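Protein (hdlp (histone deacetylase-like protein)) (Aquifex aeolicus, PDB 1C3P) probably acts as a zinc-dependent deacetylase of the histone deacetylase family, with a proposed part in acetoin breakdown. Local coordinates at residues A[220-234]-A[355-368]. Numbering follows the deposited sequence.
Sequences IPLPKGLNDNEFLFA and WRGGEVRKEVKDTL
A capping box at the start of helix 228-245, built by N227 and E230, is where R361 of segment 355-368 docks, beside the end strand 217-222 of the parallel sheet. E230 meets the guanidinium side-on and nearly coplanar: NE of R361 reaches the syn lone pair of E230 OE2 at 2.8 Å, while NH2 of R361 donates to E230 OE1 at 3.0 Å. The backbone N of R361 takes the anti lone pair of OE2, and N227 N closes the box on OE1, so each carboxylate oxygen accepts two bonds. A bend at chi3 (-80°) turns the guanidinium end-on to K224 O in the type II turn P223-L226, which accepts from both NH1 and NH2 of R361, and P223 CG lies over one face, 3.5 Å from R361 NH2. Upstream, N227 ND2 donates almost straight to E359 O at 3.1 Å, and D228 pairs with R356 through D228 N to R356 O (2.9 Å) and R356 N to D228 OD2; S271 also binds OD2. Just before helix 362-372, V360 CG1 sits over the F233 ring, 4.2 Å from its centroid. Helical segments 228-234 and 362-368 run parallel, axes 7° apart, and L368 CD2 packs on A234 CB. Replacing R361 with a leucine would probably leave the E230 carboxylate without its countercharge and K224 O without two donors. One arginine thus ties turn, helix start and segment 355-368 together.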
ATOM      1  N   ILE A 220       1.800 -10.106  11.613  1.00 16.82           N
ATOM      2  CA  ILE A 220       2.313  -9.552  12.867  1.00 13.22           C
ATOM      3  C   ILE A 220       1.246  -8.529  13.313  1.00 18.80           C
ATOM      4  O   ILE A 220       1.305  -7.350  12.953  1.00 15.52           O
ATOM      5  CB  ILE A 220       3.666  -8.841  12.628  1.00 15.70           C
ATOM      6  CG1 ILE A 220       4.699  -9.820  12.039  1.00 19.11           C
ATOM      7  CG2 ILE A 220       4.147  -8.208  13.919  1.00 15.18           C
ATOM      8  CD1 ILE A 220       5.202 -10.904  12.989  1.00 22.75           C
ATOM      9  N   PRO A 221       0.257  -8.966  14.114  1.00 16.72           N
ATOM     10  CA  PRO A 221      -0.799  -8.056  14.568  1.00 19.83           C
ATOM     11  C   PRO A 221      -0.244  -7.170  15.667  1.00 21.26           C
ATOM     12  O   PRO A 221       0.400  -7.671  16.579  1.00 22.46           O
ATOM     13  CB  PRO A 221      -1.886  -9.018  15.091  1.00 20.76           C
ATOM     14  CG  PRO A 221      -1.422 -10.406  14.599  1.00 28.73           C
ATOM     15  CD  PRO A 221       0.052 -10.287  14.721  1.00 18.83           C
ATOM     16  N   LEU A 222      -0.495  -5.862  15.576  1.00 19.70           N
ATOM     17  CA  LEU A 222       0.019  -4.904  16.546  1.00 21.62           C
ATOM     18  C   LEU A 222      -1.082  -4.107  17.245  1.00 19.68           C
ATOM     19  O   LEU A 222      -2.149  -3.878  16.684  1.00 18.07           O
ATOM     20  CB  LEU A 222       1.005  -3.974  15.850  1.00 16.46           C
ATOM     21  CG  LEU A 222       2.195  -4.792  15.326  1.00 18.65           C
ATOM     22  CD1 LEU A 222       3.058  -3.942  14.388  1.00 21.32           C
ATOM     23  CD2 LEU A 222       3.008  -5.296  16.504  1.00 19.98           C
ATOM     24  N   PRO A 223      -0.826  -3.680  18.492  1.00 19.37           N
ATOM     25  CA  PRO A 223      -1.771  -2.920  19.322  1.00 19.59           C
ATOM     26  C   PRO A 223      -2.026  -1.460  19.022  1.00 23.15           C
ATOM     27  O   PRO A 223      -1.289  -0.815  18.287  1.00 15.81           O
ATOM     28  CB  PRO A 223      -1.190  -3.094  20.727  1.00 20.08           C
ATOM     29  CG  PRO A 223       0.289  -2.993  20.439  1.00 21.96           C
ATOM     30  CD  PRO A 223       0.410  -3.958  19.251  1.00 17.38           C
ATOM     31  N   LYS A 224      -3.096  -0.950  19.623  1.00 16.41           N
ATOM     32  CA  LYS A 224      -3.460   0.454  19.497  1.00 16.11           C
ATOM     33  C   LYS A 224      -2.375   1.327  20.143  1.00 15.77           C
ATOM     34  O   LYS A 224      -1.697   0.908  21.100  1.00 21.07           O
ATOM     35  CB  LYS A 224      -4.776   0.711  20.227  1.00 20.34           C
ATOM     36  CG  LYS A 224      -5.950  -0.139  19.744  1.00 19.33           C
ATOM     37  CD  LYS A 224      -7.212   0.158  20.572  1.00 25.49           C
ATOM     38  CE  LYS A 224      -8.369  -0.758  20.150  1.00 24.14           C
ATOM     39  NZ  LYS A 224      -9.615  -0.485  20.927  1.00 34.08           N
ATOM     40  N   GLY A 225      -2.239   2.552  19.645  1.00 20.77           N
ATOM     41  CA  GLY A 225      -1.258   3.469  20.198  1.00 20.30           C
ATOM     42  C   GLY A 225       0.181   3.109  19.888  1.00 20.63           C
ATOM     43  O   GLY A 225       1.087   3.586  20.559  1.00 20.66           O
ATOM     44  N   LEU A 226       0.397   2.285  18.865  1.00 20.37           N
ATOM     45  CA  LEU A 226       1.746   1.849  18.497  1.00 18.71           C
ATOM     46  C   LEU A 226       2.703   3.030  18.284  1.00 19.84           C
ATOM     47  O   LEU A 226       2.357   3.981  17.590  1.00 18.13           O
ATOM     48  CB  LEU A 226       1.692   1.051  17.196  1.00 13.63           C
ATOM     49  CG  LEU A 226       2.957   0.241  16.918  1.00 18.44           C
ATOM     50  CD1 LEU A 226       2.928  -0.970  17.852  1.00 18.09           C
ATOM     51  CD2 LEU A 226       3.002  -0.230  15.461  1.00 17.96           C
ATOM     52  N   ASN A 227       3.902   2.967  18.862  1.00 23.30           N
ATOM     53  CA  ASN A 227       4.858   4.051  18.658  1.00 20.88           C
ATOM     54  C   ASN A 227       5.951   3.608  17.700  1.00 25.24           C
ATOM     55  O   ASN A 227       5.990   2.446  17.283  1.00 18.54           O
ATOM     56  CB  ASN A 227       5.457   4.560  19.988  1.00 21.73           C
ATOM     57  CG  ASN A 227       6.267   3.507  20.725  1.00 20.47           C
ATOM     58  OD1 ASN A 227       7.125   2.837  20.144  1.00 23.80           O
ATOM     59  ND2 ASN A 227       6.015   3.380  22.028  1.00 21.08           N
ATOM     60  N   ASP A 228       6.840   4.533  17.348  1.00 19.41           N
ATOM     61  CA  ASP A 228       7.902   4.234  16.393  1.00 22.15           C
ATOM     62  C   ASP A 228       8.815   3.088  16.757  1.00 18.83           C
ATOM     63  O   ASP A 228       9.177   2.292  15.898  1.00 16.28           O
ATOM     64  CB  ASP A 228       8.759   5.481  16.131  1.00 16.82           C
ATOM     65  CG  ASP A 228       8.010   6.556  15.386  1.00 30.68           C
ATOM     66  OD1 ASP A 228       6.956   6.230  14.794  1.00 23.87           O
ATOM     67  OD2 ASP A 228       8.490   7.716  15.369  1.00 25.02           O
ATOM     68  N   ASN A 229       9.225   3.023  18.021  1.00 20.73           N
ATOM     69  CA  ASN A 229      10.115   1.967  18.462  1.00 21.75           C
ATOM     70  C   ASN A 229       9.453   0.611  18.364  1.00 18.47           C
ATOM     71  O   ASN A 229      10.083  -0.376  17.967  1.00 22.47           O
ATOM     72  CB  ASN A 229      10.577   2.258  19.886  1.00 19.46           C
ATOM     73  CG  ASN A 229      11.535   3.423  19.936  1.00 27.14           C
ATOM     74  OD1 ASN A 229      12.678   3.300  19.515  1.00 33.03           O
ATOM     75  ND2 ASN A 229      11.064   4.573  20.409  1.00 21.35           N
ATOM     76  N   GLU A 230       8.164   0.568  18.676  1.00 17.79           N
ATOM     77  CA  GLU A 230       7.440  -0.693  18.602  1.00 21.18           C
ATOM     78  C   GLU A 230       7.286  -1.165  17.158  1.00 16.89           C
ATOM     79  O   GLU A 230       7.455  -2.346  16.861  1.00 19.45           O
ATOM     80  CB  GLU A 230       6.071  -0.550  19.267  1.00 20.54           C
ATOM     81  CG  GLU A 230       6.173  -0.174  20.740  1.00 28.98           C
ATOM     82  CD  GLU A 230       4.814   0.006  21.375  1.00 24.35           C
ATOM     83  OE1 GLU A 230       3.956   0.639  20.732  1.00 22.00           O
ATOM     84  OE2 GLU A 230       4.616  -0.459  22.516  1.00 24.99           O
ATOM     85  N   PHE A 231       6.981  -0.242  16.253  1.00 15.68           N
ATOM     86  CA  PHE A 231       6.836  -0.616  14.849  1.00 15.78           C
ATOM     87  C   PHE A 231       8.166  -1.160  14.310  1.00 18.54           C
ATOM     88  O   PHE A 231       8.219  -2.253  13.745  1.00 18.86           O
ATOM     89  CB  PHE A 231       6.395   0.593  14.016  1.00 13.22           C
ATOM     90  CG  PHE A 231       6.057   0.256  12.585  1.00 20.63           C
ATOM     91  CD1 PHE A 231       4.943  -0.527  12.281  1.00 18.42           C
ATOM     92  CD2 PHE A 231       6.845   0.723  11.542  1.00 21.10           C
ATOM     93  CE1 PHE A 231       4.620  -0.836  10.962  1.00 17.67           C
ATOM     94  CE2 PHE A 231       6.532   0.418  10.212  1.00 28.29           C
ATOM     95  CZ  PHE A 231       5.414  -0.365   9.925  1.00 27.85           C
ATOM     96  N   LEU A 232       9.248  -0.406  14.488  1.00 19.07           N
ATOM     97  CA  LEU A 232      10.549  -0.846  13.976  1.00 17.39           C
ATOM     98  C   LEU A 232      11.059  -2.115  14.643  1.00 19.82           C
ATOM     99  O   LEU A 232      11.700  -2.930  14.003  1.00 21.80           O
ATOM    100  CB  LEU A 232      11.574   0.278  14.101  1.00 24.53           C
ATOM    101  CG  LEU A 232      11.199   1.528  13.290  1.00 16.64           C
ATOM    102  CD1 LEU A 232      12.155   2.655  13.663  1.00 26.70           C
ATOM    103  CD2 LEU A 232      11.222   1.268  11.794  1.00 18.77           C
ATOM    104  N   PHE A 233      10.790  -2.278  15.933  1.00 17.18           N
ATOM    105  CA  PHE A 233      11.174  -3.497  16.640  1.00 23.34           C
ATOM    106  C   PHE A 233      10.509  -4.679  15.943  1.00 23.12           C
ATOM    107  O   PHE A 233      11.150  -5.682  15.607  1.00 18.35           O
ATOM    108  CB  PHE A 233      10.658  -3.455  18.083  1.00 19.17           C
ATOM    109  CG  PHE A 233      10.785  -4.766  18.821  1.00 21.40           C
ATOM    110  CD1 PHE A 233      11.961  -5.094  19.490  1.00 29.62           C
ATOM    111  CD2 PHE A 233       9.713  -5.646  18.879  1.00 19.92           C
ATOM    112  CE1 PHE A 233      12.064  -6.281  20.221  1.00 29.35           C
ATOM    113  CE2 PHE A 233       9.797  -6.844  19.604  1.00 25.37           C
ATOM    114  CZ  PHE A 233      10.972  -7.160  20.279  1.00 30.28           C
ATOM    115  N   ALA A 234       9.199  -4.555  15.749  1.00 17.26           N
ATOM    116  CA  ALA A 234       8.411  -5.609  15.119  1.00 17.67           C
ATOM    117  C   ALA A 234       8.913  -5.915  13.714  1.00 16.31           C
ATOM    118  O   ALA A 234       8.989  -7.074  13.297  1.00 16.75           O
ATOM    119  CB  ALA A 234       6.912  -5.180  15.077  1.00 19.08           C
ATOM    120  N   TRP A 355      10.573  12.453  15.726  1.00 23.89           N
ATOM    121  CA  TRP A 355      10.340  11.060  16.060  1.00 33.84           C
ATOM    122  C   TRP A 355       9.202  10.973  17.059  1.00 33.12           C
ATOM    123  O   TRP A 355       8.935  11.934  17.781  1.00 29.41           O
ATOM    124  CB  TRP A 355      11.587  10.418  16.651  1.00 33.84           C
ATOM    125  CG  TRP A 355      12.533  10.001  15.605  1.00 49.97           C
ATOM    126  CD1 TRP A 355      13.456  10.777  14.961  1.00 56.10           C
ATOM    127  CD2 TRP A 355      12.582   8.718  14.989  1.00 46.60           C
ATOM    128  NE1 TRP A 355      14.078  10.045  13.974  1.00 56.07           N
ATOM    129  CE2 TRP A 355      13.557   8.777  13.971  1.00 54.73           C
ATOM    130  CE3 TRP A 355      11.893   7.520  15.195  1.00 46.90           C
ATOM    131  CZ2 TRP A 355      13.858   7.682  13.164  1.00 55.25           C
ATOM    132  CZ3 TRP A 355      12.192   6.436  14.396  1.00 50.74           C
ATOM    133  CH2 TRP A 355      13.164   6.523  13.393  1.00 50.68           C
ATOM    134  N   ARG A 356       8.532   9.823  17.077  1.00 23.90           N
ATOM    135  CA  ARG A 356       7.412   9.577  17.978  1.00 23.96           C
ATOM    136  C   ARG A 356       7.626   8.194  18.573  1.00 24.89           C
ATOM    137  O   ARG A 356       6.855   7.266  18.333  1.00 22.25           O
ATOM    138  CB  ARG A 356       6.088   9.642  17.203  1.00 22.66           C
ATOM    139  CG  ARG A 356       5.821  11.027  16.617  1.00 29.06           C
ATOM    140  CD  ARG A 356       4.721  11.062  15.573  1.00 28.92           C
ATOM    141  NE  ARG A 356       4.556  12.429  15.081  1.00 24.73           N
ATOM    142  CZ  ARG A 356       3.828  12.770  14.023  1.00 23.57           C
ATOM    143  NH1 ARG A 356       3.184  11.839  13.327  1.00 22.15           N
ATOM    144  NH2 ARG A 356       3.742  14.047  13.667  1.00 22.69           N
ATOM    145  N   GLY A 357       8.687   8.061  19.359  1.00 23.91           N
ATOM    146  CA  GLY A 357       8.997   6.775  19.948  1.00 26.72           C
ATOM    147  C   GLY A 357       8.479   6.559  21.351  1.00 26.90           C
ATOM    148  O   GLY A 357       7.595   7.268  21.828  1.00 29.87           O
ATOM    149  N   GLY A 358       9.043   5.557  22.011  1.00 28.22           N
ATOM    150  CA  GLY A 358       8.642   5.230  23.362  1.00 30.96           C
ATOM    151  C   GLY A 358       9.157   3.847  23.700  1.00 30.03           C
ATOM    152  O   GLY A 358      10.003   3.306  22.998  1.00 24.03           O
ATOM    153  N   GLU A 359       8.650   3.264  24.777  1.00 28.34           N
ATOM    154  CA  GLU A 359       9.078   1.934  25.167  1.00 24.37           C
ATOM    155  C   GLU A 359       8.366   0.888  24.334  1.00 27.35           C
ATOM    156  O   GLU A 359       7.300   1.141  23.777  1.00 22.94           O
ATOM    157  CB  GLU A 359       8.750   1.689  26.636  1.00 32.52           C
ATOM    158  CG  GLU A 359       9.591   2.475  27.613  1.00 45.44           C
ATOM    159  CD  GLU A 359       9.101   2.311  29.043  1.00 50.43           C
ATOM    160  OE1 GLU A 359       8.890   1.156  29.475  1.00 42.92           O
ATOM    161  OE2 GLU A 359       8.932   3.339  29.731  1.00 40.72           O
ATOM    162  N   VAL A 360       8.962  -0.289  24.234  1.00 19.68           N
ATOM    163  CA  VAL A 360       8.313  -1.356  23.505  1.00 21.28           C
ATOM    164  C   VAL A 360       7.512  -2.194  24.514  1.00 25.51           C
ATOM    165  O   VAL A 360       8.086  -2.843  25.398  1.00 19.75           O
ATOM    166  CB  VAL A 360       9.335  -2.228  22.783  1.00 26.71           C
ATOM    167  CG1 VAL A 360       8.621  -3.369  22.048  1.00 20.64           C
ATOM    168  CG2 VAL A 360      10.151  -1.360  21.807  1.00 25.79           C
ATOM    169  N   ARG A 361       6.183  -2.157  24.394  1.00 18.48           N
ATOM    170  CA  ARG A 361       5.312  -2.919  25.296  1.00 22.01           C
ATOM    171  C   ARG A 361       5.555  -4.415  25.291  1.00 26.11           C
ATOM    172  O   ARG A 361       5.958  -4.990  24.281  1.00 21.79           O
ATOM    173  CB  ARG A 361       3.838  -2.685  24.950  1.00 19.31           C
ATOM    174  CG  ARG A 361       3.299  -1.387  25.483  1.00 30.86           C
ATOM    175  CD  ARG A 361       1.927  -1.134  24.906  1.00 37.95           C
ATOM    176  NE  ARG A 361       2.006  -0.591  23.551  1.00 30.73           N
ATOM    177  CZ  ARG A 361       0.942  -0.286  22.823  1.00 22.89           C
ATOM    178  NH1 ARG A 361      -0.274  -0.483  23.328  1.00 19.02           N
ATOM    179  NH2 ARG A 361       1.093   0.246  21.617  1.00 23.47           N
ATOM    180  N   LYS A 362       5.291  -5.043  26.435  1.00 24.89           N
ATOM    181  CA  LYS A 362       5.459  -6.487  26.574  1.00 28.63           C
ATOM    182  C   LYS A 362       4.638  -7.238  25.529  1.00 16.77           C
ATOM    183  O   LYS A 362       5.084  -8.249  25.000  1.00 22.90           O
ATOM    184  CB  LYS A 362       5.051  -6.952  27.988  1.00 22.91           C
ATOM    185  CG  LYS A 362       6.004  -6.516  29.085  1.00 50.86           C
ATOM    186  CD  LYS A 362       6.175  -5.004  29.084  1.00 57.51           C
ATOM    187  CE  LYS A 362       4.834  -4.313  29.219  1.00 50.87           C
ATOM    188  NZ  LYS A 362       4.971  -2.883  28.959  1.00 22.99           N
ATOM    189  N   GLU A 363       3.428  -6.745  25.259  1.00 25.24           N
ATOM    190  CA  GLU A 363       2.533  -7.345  24.256  1.00 26.29           C
ATOM    191  C   GLU A 363       3.237  -7.544  22.932  1.00 19.00           C
ATOM    192  O   GLU A 363       3.119  -8.589  22.286  1.00 18.66           O
ATOM    193  CB  GLU A 363       1.376  -6.424  23.915  1.00 33.50           C
ATOM    194  CG  GLU A 363       0.387  -6.123  24.961  1.00 48.73           C
ATOM    195  CD  GLU A 363      -0.602  -5.111  24.441  1.00 42.01           C
ATOM    196  OE1 GLU A 363      -1.167  -5.360  23.344  1.00 28.50           O
ATOM    197  OE2 GLU A 363      -0.801  -4.081  25.119  1.00 44.91           O
ATOM    198  N   VAL A 364       3.909  -6.488  22.499  1.00 20.69           N
ATOM    199  CA  VAL A 364       4.610  -6.535  21.232  1.00 23.13           C
ATOM    200  C   VAL A 364       5.742  -7.550  21.278  1.00 19.28           C
ATOM    201  O   VAL A 364       5.903  -8.354  20.349  1.00 20.17           O
ATOM    202  CB  VAL A 364       5.157  -5.162  20.841  1.00 16.98           C
ATOM    203  CG1 VAL A 364       5.928  -5.286  19.544  1.00 22.32           C
ATOM    204  CG2 VAL A 364       4.009  -4.155  20.679  1.00 23.99           C
ATOM    205  N   LYS A 365       6.513  -7.544  22.360  1.00 21.11           N
ATOM    206  CA  LYS A 365       7.601  -8.506  22.480  1.00 18.15           C
ATOM    207  C   LYS A 365       7.046  -9.925  22.467  1.00 19.49           C
ATOM    208  O   LYS A 365       7.609 -10.818  21.826  1.00 22.04           O
ATOM    209  CB  LYS A 365       8.404  -8.263  23.770  1.00 25.22           C
ATOM    210  CG  LYS A 365       9.115  -6.924  23.807  1.00 32.99           C
ATOM    211  CD  LYS A 365       9.988  -6.789  25.054  1.00 36.09           C
ATOM    212  CE  LYS A 365      10.697  -5.442  25.081  1.00 28.99           C
ATOM    213  NZ  LYS A 365      11.596  -5.262  26.258  1.00 38.98           N
ATOM    214  N   ASP A 366       5.937 -10.140  23.173  1.00 22.45           N
ATOM    215  CA  ASP A 366       5.345 -11.475  23.202  1.00 22.62           C
ATOM    216  C   ASP A 366       4.882 -11.937  21.816  1.00 24.53           C
ATOM    217  O   ASP A 366       5.069 -13.095  21.446  1.00 21.13           O
ATOM    218  CB  ASP A 366       4.157 -11.544  24.183  1.00 21.69           C
ATOM    219  CG  ASP A 366       4.569 -11.306  25.627  1.00 27.75           C
ATOM    220  OD1 ASP A 366       5.749 -11.556  25.976  1.00 31.01           O
ATOM    221  OD2 ASP A 366       3.704 -10.895  26.425  1.00 33.20           O
ATOM    222  N   THR A 367       4.268 -11.043  21.055  1.00 26.19           N
ATOM    223  CA  THR A 367       3.798 -11.408  19.714  1.00 21.68           C
ATOM    224  C   THR A 367       4.968 -11.878  18.846  1.00 19.02           C
ATOM    225  O   THR A 367       4.891 -12.924  18.191  1.00 21.79           O
ATOM    226  CB  THR A 367       3.100 -10.216  19.061  1.00 14.56           C
ATOM    227  OG1 THR A 367       1.906  -9.919  19.797  1.00 21.76           O
ATOM    228  CG2 THR A 367       2.742 -10.524  17.621  1.00 19.83           C
ATOM    229  N   LEU A 368       6.059 -11.119  18.853  1.00 18.42           N
ATOM    230  CA  LEU A 368       7.226 -11.500  18.058  1.00 21.02           C
ATOM    231  C   LEU A 368       7.881 -12.784  18.555  1.00 23.17           C
ATOM    232  O   LEU A 368       8.433 -13.540  17.756  1.00 24.81           O
ATOM    233  CB  LEU A 368       8.258 -10.367  18.006  1.00 17.34           C
ATOM    234  CG  LEU A 368       7.994  -9.281  16.942  1.00 17.45           C
ATOM    235  CD1 LEU A 368       8.060  -9.924  15.556  1.00 16.83           C
ATOM    236  CD2 LEU A 368       6.623  -8.635  17.152  1.00 19.49           C
TER
HETATM  237  O   HOH W   1       1.208  -7.524  19.276  1.00 22.40           O